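Local coordinates for Dot/Icm T4SS effector (PDB 4HFV), which is probably translocated into host cells by the Dot/Icm type IV secretion system of Legionella pneumophila as an effector, its molecular activity not being established, at residues A[172-175]-A[176-180]. Sequence-based numbering, arbitrary orientation.
With SIN (succinic acid), chain C.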
loop_
_atom_site.group_PDB
_atom_site.type_symbol
_atom_site.label_atom_id
_atom_site.label_comp_id
_atom_site.label_asym_id
_atom_site.label_seq_id
_atom_site.Cartn_x
_atom_site.Cartn_y
_atom_site.Cartn_z
ATOM N N VAL A 172 -6.524 -4.102 1.178
ATOM C CA VAL A 172 -5.252 -4.068 1.875
ATOM C C VAL A 172 -5.049 -2.691 2.526
ATOM O O VAL A 172 -4.714 -2.618 3.712
ATOM C CB VAL A 172 -4.068 -4.371 0.906
ATOM C CG1 VAL A 172 -2.711 -4.089 1.543
ATOM C CG2 VAL A 172 -4.120 -5.791 0.440
ATOM N N HIS A 173 -5.274 -1.614 1.767
ATOM C CA HIS A 173 -5.060 -0.262 2.296
ATOM C C HIS A 173 -5.932 -0.032 3.565
ATOM O O HIS A 173 -5.474 0.542 4.568
ATOM C CB HIS A 173 -5.407 0.791 1.262
ATOM C CG HIS A 173 -5.220 2.186 1.760
ATOM N ND1 HIS A 173 -4.034 2.630 2.296
ATOM C CD2 HIS A 173 -6.072 3.240 1.806
ATOM C CE1 HIS A 173 -4.161 3.896 2.646
ATOM N NE2 HIS A 173 -5.396 4.280 2.378
ATOM N N LYS A 174 -7.192 -0.457 3.496
ATOM C CA LYS A 174 -8.158 -0.280 4.588
ATOM C C LYS A 174 -7.740 -1.139 5.784
ATOM O O LYS A 174 -7.723 -0.669 6.933
ATOM C CB LYS A 174 -9.572 -0.640 4.114
ATOM C CG LYS A 174 -10.669 -0.476 5.196
ATOM C CD LYS A 174 -12.052 -0.457 4.573
ATOM C CE LYS A 174 -13.121 0.077 5.536
ATOM N NZ LYS A 174 -13.443 -0.906 6.606
ATOM N N LEU A 175 -7.331 -2.379 5.505
ATOM C CA LEU A 175 -6.863 -3.269 6.559
ATOM C C LEU A 175 -5.627 -2.716 7.279
ATOM O O LEU A 175 -5.590 -2.680 8.539
ATOM C CB LEU A 175 -6.648 -4.700 6.016
ATOM C CG LEU A 175 -7.917 -5.490 5.642
ATOM C CD1 LEU A 175 -7.515 -6.629 4.739
ATOM C CD2 LEU A 175 -8.625 -6.018 6.872
ATOM N N ARG A 176 -4.646 -2.213 6.524
ATOM C CA ARG A 176 -3.467 -1.610 7.124
ATOM C C ARG A 176 -3.817 -0.371 7.935
ATOM O O ARG A 176 -3.269 -0.172 9.029
ATOM C CB ARG A 176 -2.400 -1.299 6.063
ATOM C CG ARG A 176 -1.708 -2.549 5.640
ATOM C CD ARG A 176 -0.657 -2.374 4.604
ATOM N NE ARG A 176 -0.141 -3.684 4.180
ATOM C CZ ARG A 176 0.567 -3.865 3.063
ATOM N NH1 ARG A 176 0.858 -2.828 2.294
ATOM N NH2 ARG A 176 0.997 -5.070 2.717
ATOM N N HIS A 177 -4.775 0.416 7.438
ATOM C CA HIS A 177 -5.301 1.551 8.201
ATOM C C HIS A 177 -5.839 1.079 9.556
ATOM O O HIS A 177 -5.517 1.644 10.612
ATOM C CB HIS A 177 -6.369 2.268 7.372
ATOM C CG HIS A 177 -6.911 3.511 8.001
ATOM N ND1 HIS A 177 -6.500 4.772 7.625
ATOM C CD2 HIS A 177 -7.844 3.691 8.966
ATOM C CE1 HIS A 177 -7.147 5.676 8.342
ATOM N NE2 HIS A 177 -7.965 5.048 9.165
ATOM N N GLU A 178 -6.654 0.026 9.528
ATOM C CA GLU A 178 -7.314 -0.434 10.748
ATOM C C GLU A 178 -6.325 -0.982 11.757
ATOM O O GLU A 178 -6.486 -0.790 12.961
ATOM C CB GLU A 178 -8.384 -1.477 10.423
ATOM C CG GLU A 178 -9.489 -0.937 9.558
ATOM C CD GLU A 178 -10.499 -2.001 9.157
ATOM O OE1 GLU A 178 -10.345 -3.166 9.590
ATOM O OE2 GLU A 178 -11.451 -1.663 8.409
ATOM N N ILE A 179 -5.299 -1.657 11.262
ATOM C CA ILE A 179 -4.239 -2.195 12.114
ATOM C C ILE A 179 -3.497 -1.093 12.855
ATOM O O ILE A 179 -3.188 -1.197 14.060
ATOM C CB ILE A 179 -3.261 -3.033 11.265
ATOM C CG1 ILE A 179 -3.926 -4.381 10.910
ATOM C CG2 ILE A 179 -1.947 -3.298 11.990
ATOM C CD1 ILE A 179 -3.188 -5.131 9.816
ATOM N N ILE A 180 -3.191 -0.043 12.115
ATOM C CA ILE A 180 -2.589 1.168 12.722
ATOM C C ILE A 180 -3.487 1.760 13.786
ATOM O O ILE A 180 -3.045 2.050 14.909
ATOM C CB ILE A 180 -2.271 2.205 11.641
ATOM C CG1 ILE A 180 -0.988 1.804 10.912
ATOM C CG2 ILE A 180 -2.042 3.610 12.244
ATOM C CD1 ILE A 180 -0.862 2.422 9.528
HETATM C C1 SIN C . -0.842 0.739 1.854
HETATM O O1 SIN C . -0.127 -0.167 2.216
HETATM O O2 SIN C . -1.542 1.250 2.675
HETATM C C2 SIN C . -0.850 1.186 0.432
HETATM C C3 SIN C . -1.521 0.118 -0.391
HETATM C C4 SIN C . -1.155 0.367 -1.813
HETATM O O3 SIN C . -0.007 0.254 -2.171
HETATM O O4 SIN C . -1.958 0.687 -2.639
#
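Within helix 161-188, at the interface of the two subunits, His173 and Arg176 contribute to a succinate site, with Ser169 as a further residue, and together grip one carboxylate. CG1 of Val172 sits over the centre of the guanidinium face, 3.6 Å from Arg176 CZ, with the two side chains side by side. Arg176 runs extended from CG to NE, which carries NH1 to O1 of the succinate at 2.8 Å, in the guanidinium plane. His173, with CG anti to its backbone N (chi1 179°), gives the other carboxylate oxygen, O2, an almost straight bond from ND1 at 2.9 Å, in the ring plane. Its NE2 is hydrogen-bonded to OD1 of Asp170 of the second subunit, and His173 of that subunit stacks on the ring. Farther round the helix, Lys174 NZ reaches Glu178 OE2 in a 2.8 Å salt bridge one turn on, the lysine bending at its last torsion (chi4 -73°) to get there. Backbone N-H groups of Arg176 to Ile179 bond to the carbonyls four residues back. The second subunit's Arg176 and His173 also bond the succinate, so a probable crystallisation additive bridges both chains; with an acid oxygen at each nitrogen, the His173 ring is held in orientation and probably protonated.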